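Local coordinates for uroporphyrinogen III cosynthase (HemD) (Helicobacter pylori, PDB 3P9Z), which probably catalyses the cyclization of the linear tetrapyrrole hydroxymethylbilane to uroporphyrinogen III, with loss of water, in porphyrin biosynthesis, at residues A118-S123 with V140-K145; W9-R14 with I166-S171; I22-C27 with N144-L149. All blocks are in the same frame, centred on the assembly; numbering follows the deposited sequence.

In the fold
Strands 135-146 and 19-28 are neighbours that run between the two alpha/beta lobes of the uroporphyrinogen-III synthase fold, and interactions 1 and 3 both use the first of them, sharing Asn144 and Lys145. Interaction 3 joins this pair as an antiparallel ladder near the surface, rich in backbone hydrogen bonds and lysine and glutamate chains. Interaction 1, also near the surface, sets the end of a parallel strand and its following loop against strand 135-146, through one parallel bridge, an alanine on a tyrosine face and weak carboxylate bonds. Interaction 2 is the buried one: parallel strands 7-10 and 164-167 bring together aromatic and branched aliphatic residues, with one polar pair beyond the strand ends.

Interaction 1 of 3, residues A118-S123 with V140-K145; sequences AKEIVS and VVYENK
Ala118 lies over one face of the Tyr142 ring, its CB 3.4 Å from Tyr142 CZ, and a methyl is small enough to let the backbone settle close to the aromatic plane. A chi1 of 79° places Tyr142 CG between its own backbone N and carbonyl carbon, and this turns the ring over Ala118. A single water ties the two residues further, accepting from Ala118 N at 2.9 Å and hydrogen-bonding to Tyr142 OH. Next along the chain, Lys119 N donates to Tyr142 O at 2.9 Å, and Ala118 CA adds a C-H...O contact to the same oxygen. Here strand 112-118 makes its parallel bridge to strand 135-146, the two being joined by a beta-alpha-beta crossover through helix 125-131. In relatives the active site is placed in the cleft between the lobes, and probably so here. The long aliphatic chain of Lys119 suits the margin of the contact: its CB packs 3.7 Å from Val140 CG1, and CD passes over the carboxylate of Glu143. Its ammonium group leads outward, leaving Lys119 NZ 4.9 Å from Glu143 OE1, which is hydrogen-bonded to Tyr29 OH instead. Glu120 then folds back toward the strand through a bend at chi2 (-85°), and its carboxylate straddles one backbone N-H. Glu120 OE1 is 3.3 Å from Asn144 N and Glu120 OE2 is 3.4 Å from that same Asn144 N, both weak hydrogen bonds, while OE2 also rests against Glu143 CG. Further along the loop, Val122 N and Ser123 OG hydrogen-bond a malonate that probably came from the crystallisation liquor, though such ions often mark pockets.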
ATOM      1  N   ALA A 118      -0.216   8.811   3.202  1.00 26.85           N
ATOM      2  CA  ALA A 118       1.119   8.640   2.660  1.00 27.42           C
ATOM      3  C   ALA A 118       1.671   9.967   2.148  1.00 28.05           C
ATOM      4  O   ALA A 118       0.916  10.868   1.758  1.00 27.36           O
ATOM      5  CB  ALA A 118       1.090   7.635   1.529  1.00 26.85           C
ATOM      6  N   LYS A 119       2.995  10.075   2.154  1.00 29.06           N
ATOM      7  CA  LYS A 119       3.676  11.239   1.601  1.00 31.12           C
ATOM      8  C   LYS A 119       3.471  11.285   0.104  1.00 31.78           C
ATOM      9  O   LYS A 119       3.285  12.344  -0.469  1.00 31.95           O
ATOM     10  CB  LYS A 119       5.182  11.172   1.889  1.00 31.27           C
ATOM     11  CG  LYS A 119       5.926  12.464   1.570  1.00 33.66           C
ATOM     12  CD  LYS A 119       7.198  12.583   2.395  1.00 37.82           C
ATOM     13  CE  LYS A 119       7.691  14.034   2.466  1.00 40.46           C
ATOM     14  NZ  LYS A 119       8.395  14.306   3.778  1.00 40.37           N
ATOM     15  N   GLU A 120       3.528  10.120  -0.526  1.00 33.12           N
ATOM     16  CA  GLU A 120       3.458  10.033  -1.976  1.00 34.42           C
ATOM     17  C   GLU A 120       2.015  10.148  -2.436  1.00 34.82           C
ATOM     18  O   GLU A 120       1.080   9.800  -1.712  1.00 34.81           O
ATOM     19  CB  GLU A 120       4.126   8.743  -2.490  1.00 34.19           C
ATOM     20  CG  GLU A 120       3.525   7.446  -1.936  1.00 36.89           C
ATOM     21  CD  GLU A 120       4.103   7.007  -0.578  1.00 39.63           C
ATOM     22  OE1 GLU A 120       3.746   5.899  -0.116  1.00 42.56           O
ATOM     23  OE2 GLU A 120       4.913   7.742   0.027  1.00 39.41           O
ATOM     24  N   ILE A 121       1.856  10.671  -3.648  1.00 35.50           N
ATOM     25  CA  ILE A 121       0.562  10.863  -4.260  1.00 35.97           C
ATOM     26  C   ILE A 121       0.172   9.576  -4.978  1.00 36.86           C
ATOM     27  O   ILE A 121       0.820   9.182  -5.939  1.00 36.25           O
ATOM     28  CB  ILE A 121       0.612  12.085  -5.225  1.00 36.13           C
ATOM     29  CG1 ILE A 121       0.769  13.380  -4.400  1.00 35.49           C
ATOM     30  CG2 ILE A 121      -0.622  12.135  -6.157  1.00 35.23           C
ATOM     31  CD1 ILE A 121       1.209  14.569  -5.196  1.00 36.10           C
ATOM     32  N   VAL A 122      -0.863   8.908  -4.482  1.00 37.67           N
ATOM     33  CA  VAL A 122      -1.340   7.680  -5.103  1.00 39.35           C
ATOM     34  C   VAL A 122      -2.776   7.854  -5.622  1.00 40.09           C
ATOM     35  O   VAL A 122      -2.983   8.016  -6.821  1.00 40.73           O
ATOM     36  CB  VAL A 122      -1.205   6.454  -4.163  1.00 39.35           C
ATOM     37  CG1 VAL A 122      -1.762   5.182  -4.831  1.00 39.96           C
ATOM     38  CG2 VAL A 122       0.259   6.242  -3.763  1.00 40.52           C
ATOM     39  N   SER A 123      -3.756   7.848  -4.721  1.00 40.96           N
ATOM     40  CA  SER A 123      -5.162   8.022  -5.098  1.00 41.69           C
ATOM     41  C   SER A 123      -5.608   9.491  -5.200  1.00 42.24           C
ATOM     42  O   SER A 123      -6.704   9.778  -5.695  1.00 42.35           O
ATOM     43  CB  SER A 123      -6.045   7.291  -4.093  1.00 41.65           C
ATOM     44  OG  SER A 123      -5.953   7.916  -2.813  1.00 42.23           O
ATOM     45  N   VAL A 140       0.667  13.681   6.762  1.00 25.83           N
ATOM     46  CA  VAL A 140       1.550  12.638   6.279  1.00 24.98           C
ATOM     47  C   VAL A 140       2.126  11.841   7.468  1.00 25.24           C
ATOM     48  O   VAL A 140       2.895  12.368   8.273  1.00 25.06           O
ATOM     49  CB  VAL A 140       2.705  13.286   5.469  1.00 25.33           C
ATOM     50  CG1 VAL A 140       3.791  12.256   5.114  1.00 24.97           C
ATOM     51  CG2 VAL A 140       2.145  13.986   4.196  1.00 25.94           C
ATOM     52  N   VAL A 141       1.771  10.568   7.582  1.00 25.06           N
ATOM     53  CA  VAL A 141       2.296   9.768   8.696  1.00 25.02           C
ATOM     54  C   VAL A 141       3.206   8.631   8.239  1.00 25.52           C
ATOM     55  O   VAL A 141       3.791   7.920   9.065  1.00 25.59           O
ATOM     56  CB  VAL A 141       1.166   9.251   9.635  1.00 24.72           C
ATOM     57  CG1 VAL A 141       0.386  10.462  10.252  1.00 25.71           C
ATOM     58  CG2 VAL A 141       0.230   8.315   8.903  1.00 22.63           C
ATOM     59  N   TYR A 142       3.326   8.445   6.928  1.00 26.17           N
ATOM     60  CA  TYR A 142       4.262   7.432   6.429  1.00 27.36           C
ATOM     61  C   TYR A 142       4.695   7.693   4.999  1.00 28.44           C
ATOM     62  O   TYR A 142       4.058   8.462   4.275  1.00 27.58           O
ATOM     63  CB  TYR A 142       3.710   5.995   6.590  1.00 26.56           C
ATOM     64  CG  TYR A 142       2.712   5.603   5.529  1.00 26.57           C
ATOM     65  CD1 TYR A 142       1.370   5.946   5.660  1.00 25.69           C
ATOM     66  CD2 TYR A 142       3.106   4.906   4.380  1.00 26.33           C
ATOM     67  CE1 TYR A 142       0.437   5.612   4.695  1.00 24.97           C
ATOM     68  CE2 TYR A 142       2.157   4.564   3.383  1.00 26.36           C
ATOM     69  CZ  TYR A 142       0.829   4.919   3.569  1.00 25.43           C
ATOM     70  OH  TYR A 142      -0.127   4.612   2.632  1.00 28.05           O
ATOM     71  N   GLU A 143       5.797   7.040   4.623  1.00 30.21           N
ATOM     72  CA  GLU A 143       6.303   7.065   3.264  1.00 31.49           C
ATOM     73  C   GLU A 143       6.798   5.671   2.894  1.00 32.10           C
ATOM     74  O   GLU A 143       7.428   4.981   3.711  1.00 32.39           O
ATOM     75  CB  GLU A 143       7.431   8.083   3.140  1.00 31.77           C
ATOM     76  CG  GLU A 143       7.846   8.348   1.709  1.00 36.22           C
ATOM     77  CD  GLU A 143       9.007   9.321   1.588  1.00 41.28           C
ATOM     78  OE1 GLU A 143       9.579   9.728   2.622  1.00 42.76           O
ATOM     79  OE2 GLU A 143       9.349   9.683   0.442  1.00 45.17           O
ATOM     80  N   ASN A 144       6.476   5.250   1.674  1.00 32.44           N
ATOM     81  CA  ASN A 144       6.951   3.988   1.136  1.00 33.47           C
ATOM     82  C   ASN A 144       8.176   4.320   0.306  1.00 33.57           C
ATOM     83  O   ASN A 144       8.076   4.991  -0.723  1.00 33.66           O
ATOM     84  CB  ASN A 144       5.864   3.307   0.292  1.00 34.17           C
ATOM     85  CG  ASN A 144       6.303   1.951  -0.248  1.00 36.19           C
ATOM     86  OD1 ASN A 144       7.096   1.237   0.374  1.00 37.31           O
ATOM     87  ND2 ASN A 144       5.773   1.586  -1.417  1.00 40.22           N
ATOM     88  N   LYS A 145       9.329   3.864   0.777  1.00 32.91           N
ATOM     89  CA  LYS A 145      10.619   4.335   0.299  1.00 33.31           C
ATOM     90  C   LYS A 145      11.488   3.180  -0.218  1.00 31.83           C
ATOM     91  O   LYS A 145      11.484   2.087   0.357  1.00 30.94           O
ATOM     92  CB  LYS A 145      11.342   4.979   1.486  1.00 34.07           C
ATOM     93  CG  LYS A 145      12.229   6.133   1.146  1.00 37.99           C
ATOM     94  CD  LYS A 145      12.573   6.904   2.421  1.00 42.16           C
ATOM     95  CE  LYS A 145      13.678   7.922   2.176  1.00 44.38           C
ATOM     96  NZ  LYS A 145      15.006   7.244   2.098  1.00 46.69           N
TER
HETATM   97  O   HOH W   1      -2.242   6.780   2.538  1.00 34.15           O

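Interaction 2 of 3, residues W9-R14 with I166-S171; sequences WVHSQR and IFTAIS
Two adjacent parallel strands of an alpha/beta lobe meet here at their carboxyl ends, Trp9 pairing with Ile166 and Val10 with Phe167, while the chain beyond them turns into loops. On one side of the sheet Ile166 lies alongside Trp9, both pointing the same way. Ile166 CD1 sits directly above the middle of the six-membered ring of Trp9, 3.7 Å from its centroid, a CH-pi contact. The extended chi2 of Ile166 (171°) carries that methyl out over the indole, while the other branch, Ile166 CG2, touches Trp9 CE3 at 3.7 Å. Wide, apolar surfaces suit this side because helix 214-223 packs on it. On the reverse side, Val10 CB meets Phe167 CD1 at 3.7 Å, and helices 170-179 and 193-201 cover the phenyl group. The backbone is stitched by Val10 N donating to Ile166 O at 2.8 Å, followed by a weak bond from Thr168 N to Val10 O at 3.3 Å. Past the last bridge the chemistry becomes polar. Thr168 puts its methyl near the edge of the Trp9 ring and turns its hydroxyl toward His11, whose chi1 (178°) swings the imidazole out with ND1 facing that hydroxyl. Thr168 OG1 meets the edge of the imidazole at His11 ND1, 2.7 Å away, in a hydrogen bond.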
ATOM      1  N   TRP A   9       7.996 -13.301  -6.026  1.00 24.21           N
ATOM      2  CA  TRP A   9       7.111 -12.213  -5.628  1.00 23.58           C
ATOM      3  C   TRP A   9       7.935 -10.945  -5.427  1.00 24.42           C
ATOM      4  O   TRP A   9       8.976 -10.961  -4.753  1.00 24.64           O
ATOM      5  CB  TRP A   9       6.405 -12.556  -4.317  1.00 23.49           C
ATOM      6  CG  TRP A   9       5.496 -13.755  -4.377  1.00 23.62           C
ATOM      7  CD1 TRP A   9       5.841 -15.052  -4.165  1.00 23.61           C
ATOM      8  CD2 TRP A   9       4.088 -13.751  -4.657  1.00 22.98           C
ATOM      9  NE1 TRP A   9       4.733 -15.874  -4.285  1.00 24.10           N
ATOM     10  CE2 TRP A   9       3.645 -15.093  -4.589  1.00 24.66           C
ATOM     11  CE3 TRP A   9       3.157 -12.742  -4.936  1.00 22.60           C
ATOM     12  CZ2 TRP A   9       2.309 -15.455  -4.806  1.00 22.85           C
ATOM     13  CZ3 TRP A   9       1.823 -13.097  -5.139  1.00 22.25           C
ATOM     14  CH2 TRP A   9       1.416 -14.446  -5.080  1.00 24.19           C
ATOM     15  N   VAL A  10       7.469  -9.850  -6.015  1.00 23.66           N
ATOM     16  CA  VAL A  10       8.045  -8.535  -5.811  1.00 22.84           C
ATOM     17  C   VAL A  10       6.924  -7.765  -5.120  1.00 23.15           C
ATOM     18  O   VAL A  10       5.967  -7.314  -5.758  1.00 21.55           O
ATOM     19  CB  VAL A  10       8.461  -7.864  -7.153  1.00 23.30           C
ATOM     20  CG1 VAL A  10       9.229  -6.570  -6.896  1.00 24.03           C
ATOM     21  CG2 VAL A  10       9.305  -8.823  -8.018  1.00 21.87           C
ATOM     22  N   HIS A  11       7.049  -7.637  -3.800  1.00 23.34           N
ATOM     23  CA  HIS A  11       5.910  -7.365  -2.931  1.00 24.11           C
ATOM     24  C   HIS A  11       6.429  -6.862  -1.562  1.00 24.64           C
ATOM     25  O   HIS A  11       7.639  -6.754  -1.336  1.00 23.86           O
ATOM     26  CB  HIS A  11       5.106  -8.678  -2.809  1.00 24.48           C
ATOM     27  CG  HIS A  11       3.909  -8.602  -1.913  1.00 24.46           C
ATOM     28  ND1 HIS A  11       2.931  -7.643  -2.049  1.00 23.77           N
ATOM     29  CD2 HIS A  11       3.529  -9.386  -0.872  1.00 23.56           C
ATOM     30  CE1 HIS A  11       1.998  -7.837  -1.131  1.00 23.68           C
ATOM     31  NE2 HIS A  11       2.344  -8.882  -0.396  1.00 23.64           N
ATOM     32  N   SER A  12       5.521  -6.537  -0.658  1.00 25.45           N
ATOM     33  CA  SER A  12       5.919  -5.920   0.626  1.00 26.54           C
ATOM     34  C   SER A  12       6.143  -6.930   1.759  1.00 27.05           C
ATOM     35  O   SER A  12       6.686  -6.581   2.808  1.00 27.09           O
ATOM     36  CB  SER A  12       4.872  -4.900   1.053  1.00 26.02           C
ATOM     37  OG  SER A  12       3.592  -5.503   0.990  1.00 26.25           O
ATOM     38  N   GLN A  13       5.741  -8.177   1.530  1.00 28.25           N
ATOM     39  CA  GLN A  13       5.783  -9.206   2.562  1.00 29.23           C
ATOM     40  C   GLN A  13       6.161 -10.539   1.967  1.00 29.15           C
ATOM     41  O   GLN A  13       5.801 -10.836   0.833  1.00 29.20           O
ATOM     42  CB  GLN A  13       4.420  -9.328   3.237  1.00 30.21           C
ATOM     43  CG  GLN A  13       4.322  -8.569   4.568  1.00 34.63           C
ATOM     44  CD  GLN A  13       3.026  -7.786   4.669  1.00 41.94           C
ATOM     45  OE1 GLN A  13       3.003  -6.575   4.417  1.00 47.55           O
ATOM     46  NE2 GLN A  13       1.934  -8.468   5.007  1.00 43.37           N
ATOM     47  N   ARG A  14       6.882 -11.339   2.740  1.00 28.57           N
ATOM     48  CA  ARG A  14       7.310 -12.657   2.312  1.00 28.72           C
ATOM     49  C   ARG A  14       6.103 -13.570   2.141  1.00 27.78           C
ATOM     50  O   ARG A  14       5.191 -13.594   2.980  1.00 26.25           O
ATOM     51  CB  ARG A  14       8.307 -13.255   3.318  1.00 29.44           C
ATOM     52  CG  ARG A  14       8.969 -14.523   2.815  1.00 33.24           C
ATOM     53  CD  ARG A  14      10.280 -14.808   3.530  1.00 38.38           C
ATOM     54  NE  ARG A  14      10.071 -15.674   4.687  1.00 43.98           N
ATOM     55  CZ  ARG A  14      10.010 -17.007   4.641  1.00 45.97           C
ATOM     56  NH1 ARG A  14      10.141 -17.657   3.487  1.00 46.93           N
ATOM     57  NH2 ARG A  14       9.810 -17.695   5.756  1.00 46.72           N
ATOM     58  N   ILE A 166       6.227 -11.575 -10.058  1.00 22.66           N
ATOM     59  CA  ILE A 166       4.905 -11.043  -9.699  1.00 22.37           C
ATOM     60  C   ILE A 166       5.013  -9.658  -9.074  1.00 22.26           C
ATOM     61  O   ILE A 166       5.522  -9.502  -7.939  1.00 22.20           O
ATOM     62  CB  ILE A 166       4.118 -12.008  -8.740  1.00 22.48           C
ATOM     63  CG1 ILE A 166       3.945 -13.393  -9.383  1.00 20.67           C
ATOM     64  CG2 ILE A 166       2.758 -11.398  -8.373  1.00 21.89           C
ATOM     65  CD1 ILE A 166       3.394 -14.480  -8.470  1.00 20.66           C
ATOM     66  N   PHE A 167       4.543  -8.648  -9.805  1.00 21.84           N
ATOM     67  CA  PHE A 167       4.544  -7.276  -9.280  1.00 22.01           C
ATOM     68  C   PHE A 167       3.186  -6.913  -8.698  1.00 22.59           C
ATOM     69  O   PHE A 167       2.173  -6.934  -9.412  1.00 21.32           O
ATOM     70  CB  PHE A 167       4.962  -6.283 -10.371  1.00 21.66           C
ATOM     71  CG  PHE A 167       6.343  -6.549 -10.931  1.00 20.94           C
ATOM     72  CD1 PHE A 167       7.484  -6.062 -10.271  1.00 20.27           C
ATOM     73  CD2 PHE A 167       6.504  -7.269 -12.107  1.00 20.43           C
ATOM     74  CE1 PHE A 167       8.777  -6.310 -10.781  1.00 19.71           C
ATOM     75  CE2 PHE A 167       7.789  -7.521 -12.637  1.00 20.54           C
ATOM     76  CZ  PHE A 167       8.934  -7.036 -11.961  1.00 19.62           C
ATOM     77  N   THR A 168       3.174  -6.558  -7.412  1.00 21.78           N
ATOM     78  CA  THR A 168       1.920  -6.352  -6.686  1.00 22.41           C
ATOM     79  C   THR A 168       1.532  -4.884  -6.535  1.00 22.95           C
ATOM     80  O   THR A 168       0.472  -4.590  -6.006  1.00 23.35           O
ATOM     81  CB  THR A 168       1.953  -7.022  -5.295  1.00 22.35           C
ATOM     82  OG1 THR A 168       2.977  -6.408  -4.499  1.00 23.26           O
ATOM     83  CG2 THR A 168       2.259  -8.512  -5.432  1.00 22.63           C
ATOM     84  N   ALA A 169       2.392  -3.980  -7.005  1.00 23.02           N
ATOM     85  CA  ALA A 169       2.130  -2.534  -6.990  1.00 23.45           C
ATOM     86  C   ALA A 169       3.179  -1.848  -7.856  1.00 23.38           C
ATOM     87  O   ALA A 169       4.212  -2.443  -8.155  1.00 23.83           O
ATOM     88  CB  ALA A 169       2.184  -1.978  -5.557  1.00 23.20           C
ATOM     89  N   ILE A 170       2.902  -0.616  -8.269  1.00 23.71           N
ATOM     90  CA  ILE A 170       3.855   0.190  -9.029  1.00 24.28           C
ATOM     91  C   ILE A 170       5.178   0.393  -8.275  1.00 24.00           C
ATOM     92  O   ILE A 170       6.258   0.268  -8.859  1.00 24.18           O
ATOM     93  CB  ILE A 170       3.259   1.579  -9.439  1.00 24.74           C
ATOM     94  CG1 ILE A 170       2.146   1.403 -10.483  1.00 26.62           C
ATOM     95  CG2 ILE A 170       4.370   2.541  -9.956  1.00 24.57           C
ATOM     96  CD1 ILE A 170       1.340   2.677 -10.756  1.00 27.68           C
ATOM     97  N   SER A 171       5.100   0.710  -6.990  1.00 23.43           N
ATOM     98  CA  SER A 171       6.314   0.968  -6.202  1.00 23.46           C
ATOM     99  C   SER A 171       7.297  -0.209  -6.320  1.00 23.48           C
ATOM    100  O   SER A 171       8.518  -0.016  -6.425  1.00 23.97           O
ATOM    101  CB  SER A 171       5.942   1.193  -4.736  1.00 23.50           C
ATOM    102  OG  SER A 171       5.355   0.008  -4.195  1.00 23.46           O
TER

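Interaction 3 of 3, residues I22-C27 with N144-L149; sequences ILNEFC and NKLKHL
The ring of Phe26 has the amide of Asn144 stacked over one face, the two planes 22° apart. Asn144 OD1 stands 3.7 Å above the ring plane toward its rim, and Asn144 CB touches Phe26 CE1. A flat amide suits this place because it can lie along the aromatic ring on a side of the ladder where Asn24 CB also approaches, 3.3 Å from Asn144 OD1. These residues belong to the antiparallel two-strand ladder that connects the lobes in this family; the short segments cross well away from exact antiparallel, their N-to-C directions 135° apart. Glu25 and Lys145 form the hydrogen-bonded pair: Glu25 N donates to Lys145 O at 2.7 Å, and Lys145 N returns a bond to Glu25 O at 2.8 Å. Lys147 N extends the pairing past the strand end with a bond to Leu23 O. Beside it, Leu23 CD2 meets Leu149 CD1 at 3.9 Å, an apolar touch near helix 170-179. On the face that carries Glu25 and Lys145, a water donates to Glu25 OE2 at 2.6 Å and accepts from His148 N. Length and flexibility suit Lys147: extended beyond CG, its chain runs along the backbone of Leu23 and Ile22. At its end Lys147 NZ donates to Ile22 O at 2.8 Å, coming from above the carbonyl plane, 36° out of it.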
ATOM      1  N   ILE A  22      11.717  -7.910  -1.343  1.00 25.54           N
ATOM      2  CA  ILE A  22      11.117  -6.799  -0.598  1.00 25.00           C
ATOM      3  C   ILE A  22      12.085  -5.639  -0.736  1.00 25.22           C
ATOM      4  O   ILE A  22      13.068  -5.518   0.021  1.00 24.43           O
ATOM      5  CB  ILE A  22      10.863  -7.153   0.899  1.00 25.85           C
ATOM      6  CG1 ILE A  22       9.966  -8.398   1.015  1.00 25.34           C
ATOM      7  CG2 ILE A  22      10.251  -5.928   1.690  1.00 24.40           C
ATOM      8  CD1 ILE A  22       9.970  -9.048   2.429  1.00 25.27           C
ATOM      9  N   LEU A  23      11.812  -4.785  -1.717  1.00 24.39           N
ATOM     10  CA  LEU A  23      12.764  -3.752  -2.097  1.00 24.39           C
ATOM     11  C   LEU A  23      12.435  -2.365  -1.556  1.00 24.47           C
ATOM     12  O   LEU A  23      13.216  -1.427  -1.726  1.00 23.59           O
ATOM     13  CB  LEU A  23      12.857  -3.688  -3.612  1.00 24.37           C
ATOM     14  CG  LEU A  23      13.139  -5.019  -4.315  1.00 24.16           C
ATOM     15  CD1 LEU A  23      13.055  -4.798  -5.803  1.00 23.48           C
ATOM     16  CD2 LEU A  23      14.498  -5.543  -3.906  1.00 22.24           C
ATOM     17  N   ASN A  24      11.258  -2.235  -0.952  1.00 25.14           N
ATOM     18  CA  ASN A  24      10.790  -0.961  -0.407  1.00 25.80           C
ATOM     19  C   ASN A  24      10.646  -1.120   1.086  1.00 26.32           C
ATOM     20  O   ASN A  24      10.579  -2.245   1.579  1.00 26.48           O
ATOM     21  CB  ASN A  24       9.432  -0.609  -1.011  1.00 26.12           C
ATOM     22  CG  ASN A  24       9.519  -0.340  -2.482  1.00 26.71           C
ATOM     23  OD1 ASN A  24       9.044  -1.131  -3.304  1.00 27.75           O
ATOM     24  ND2 ASN A  24      10.165   0.756  -2.835  1.00 24.07           N
ATOM     25  N   GLU A  25      10.584  -0.003   1.796  1.00 26.99           N
ATOM     26  CA  GLU A  25      10.346  -0.023   3.231  1.00 28.52           C
ATOM     27  C   GLU A  25       9.521   1.198   3.646  1.00 28.85           C
ATOM     28  O   GLU A  25       9.538   2.232   2.992  1.00 29.07           O
ATOM     29  CB  GLU A  25      11.661  -0.146   4.030  1.00 28.60           C
ATOM     30  CG  GLU A  25      12.569   1.078   3.975  1.00 31.46           C
ATOM     31  CD  GLU A  25      13.998   0.806   4.459  1.00 35.18           C
ATOM     32  OE1 GLU A  25      14.211  -0.159   5.232  1.00 37.02           O
ATOM     33  OE2 GLU A  25      14.914   1.571   4.069  1.00 35.44           O
ATOM     34  N   PHE A  26       8.766   1.037   4.718  1.00 30.05           N
ATOM     35  CA  PHE A  26       7.903   2.088   5.216  1.00 31.79           C
ATOM     36  C   PHE A  26       8.612   2.883   6.273  1.00 32.29           C
ATOM     37  O   PHE A  26       9.260   2.335   7.153  1.00 33.35           O
ATOM     38  CB  PHE A  26       6.576   1.512   5.722  1.00 31.82           C
ATOM     39  CG  PHE A  26       5.690   1.040   4.617  1.00 32.87           C
ATOM     40  CD1 PHE A  26       4.994   1.950   3.837  1.00 33.01           C
ATOM     41  CD2 PHE A  26       5.599  -0.314   4.313  1.00 33.48           C
ATOM     42  CE1 PHE A  26       4.187   1.515   2.775  1.00 34.21           C
ATOM     43  CE2 PHE A  26       4.801  -0.754   3.262  1.00 32.85           C
ATOM     44  CZ  PHE A  26       4.095   0.162   2.495  1.00 33.54           C
ATOM     45  N   CYS A  27       8.543   4.190   6.127  1.00 33.03           N
ATOM     46  CA  CYS A  27       9.113   5.081   7.118  0.50 33.34           C
ATOM     47  C   CYS A  27       7.981   5.837   7.808  1.00 33.26           C
ATOM     48  O   CYS A  27       7.055   6.330   7.172  1.00 33.24           O
ATOM     49  CB  CYS A  27      10.156   6.005   6.487  0.50 33.19           C
ATOM     50  SG  CYS A  27      11.535   5.087   5.714  0.50 35.22           S
ATOM     51  N   ASN A 144       6.476   5.250   1.674  1.00 32.44           N
ATOM     52  CA  ASN A 144       6.951   3.988   1.136  1.00 33.47           C
ATOM     53  C   ASN A 144       8.176   4.320   0.306  1.00 33.57           C
ATOM     54  O   ASN A 144       8.076   4.991  -0.723  1.00 33.66           O
ATOM     55  CB  ASN A 144       5.864   3.307   0.292  1.00 34.17           C
ATOM     56  CG  ASN A 144       6.303   1.951  -0.248  1.00 36.19           C
ATOM     57  OD1 ASN A 144       7.096   1.237   0.374  1.00 37.31           O
ATOM     58  ND2 ASN A 144       5.773   1.586  -1.417  1.00 40.22           N
ATOM     59  N   LYS A 145       9.329   3.864   0.777  1.00 32.91           N
ATOM     60  CA  LYS A 145      10.619   4.335   0.299  1.00 33.31           C
ATOM     61  C   LYS A 145      11.488   3.180  -0.218  1.00 31.83           C
ATOM     62  O   LYS A 145      11.484   2.087   0.357  1.00 30.94           O
ATOM     63  CB  LYS A 145      11.342   4.979   1.486  1.00 34.07           C
ATOM     64  CG  LYS A 145      12.229   6.133   1.146  1.00 37.99           C
ATOM     65  CD  LYS A 145      12.573   6.904   2.421  1.00 42.16           C
ATOM     66  CE  LYS A 145      13.678   7.922   2.176  1.00 44.38           C
ATOM     67  NZ  LYS A 145      15.006   7.244   2.098  1.00 46.69           N
ATOM     68  N   LEU A 146      12.266   3.455  -1.264  1.00 30.96           N
ATOM     69  CA  LEU A 146      13.237   2.497  -1.806  1.00 29.96           C
ATOM     70  C   LEU A 146      14.307   2.108  -0.783  1.00 29.54           C
ATOM     71  O   LEU A 146      14.923   2.976  -0.188  1.00 28.33           O
ATOM     72  CB  LEU A 146      13.924   3.080  -3.049  1.00 29.76           C
ATOM     73  CG  LEU A 146      14.958   2.157  -3.710  1.00 29.91           C
ATOM     74  CD1 LEU A 146      14.265   0.959  -4.360  1.00 28.17           C
ATOM     75  CD2 LEU A 146      15.843   2.895  -4.727  1.00 30.45           C
ATOM     76  N   LYS A 147      14.535   0.810  -0.596  1.00 29.70           N
ATOM     77  CA  LYS A 147      15.643   0.346   0.258  1.00 30.98           C
ATOM     78  C   LYS A 147      17.001   0.693  -0.348  1.00 31.63           C
ATOM     79  O   LYS A 147      17.152   0.771  -1.571  1.00 31.12           O
ATOM     80  CB  LYS A 147      15.599  -1.165   0.483  1.00 30.61           C
ATOM     81  CG  LYS A 147      14.492  -1.644   1.360  1.00 30.76           C
ATOM     82  CD  LYS A 147      14.621  -3.148   1.603  1.00 28.63           C
ATOM     83  CE  LYS A 147      13.539  -3.619   2.544  1.00 29.43           C
ATOM     84  NZ  LYS A 147      13.618  -5.094   2.741  1.00 31.36           N
ATOM     85  N   HIS A 148      17.980   0.912   0.522  1.00 32.57           N
ATOM     86  CA  HIS A 148      19.360   1.128   0.105  1.00 33.50           C
ATOM     87  C   HIS A 148      20.026  -0.218   0.273  1.00 33.32           C
ATOM     88  O   HIS A 148      20.389  -0.578   1.386  1.00 34.20           O
ATOM     89  CB  HIS A 148      20.043   2.146   1.034  1.00 34.39           C
ATOM     90  CG  HIS A 148      19.659   3.571   0.776  1.00 37.07           C
ATOM     91  ND1 HIS A 148      18.461   3.936   0.196  1.00 40.70           N
ATOM     92  CD2 HIS A 148      20.312   4.727   1.041  1.00 39.70           C
ATOM     93  CE1 HIS A 148      18.399   5.252   0.104  1.00 41.35           C
ATOM     94  NE2 HIS A 148      19.508   5.757   0.615  1.00 41.23           N
ATOM     95  N   LEU A 149      20.160  -0.977  -0.810  1.00 32.79           N
ATOM     96  CA  LEU A 149      20.747  -2.316  -0.730  1.00 31.84           C
ATOM     97  C   LEU A 149      22.224  -2.335  -1.083  1.00 31.84           C
ATOM     98  O   LEU A 149      22.652  -1.709  -2.067  1.00 31.64           O
ATOM     99  CB  LEU A 149      20.005  -3.314  -1.630  1.00 31.92           C
ATOM    100  CG  LEU A 149      18.486  -3.431  -1.476  1.00 31.75           C
ATOM    101  CD1 LEU A 149      17.909  -4.045  -2.724  1.00 31.14           C
ATOM    102  CD2 LEU A 149      18.111  -4.226  -0.228  1.00 31.05           C
TER
HETATM  103  O   HOH W   2      17.316   1.047   3.342  1.00 29.28           O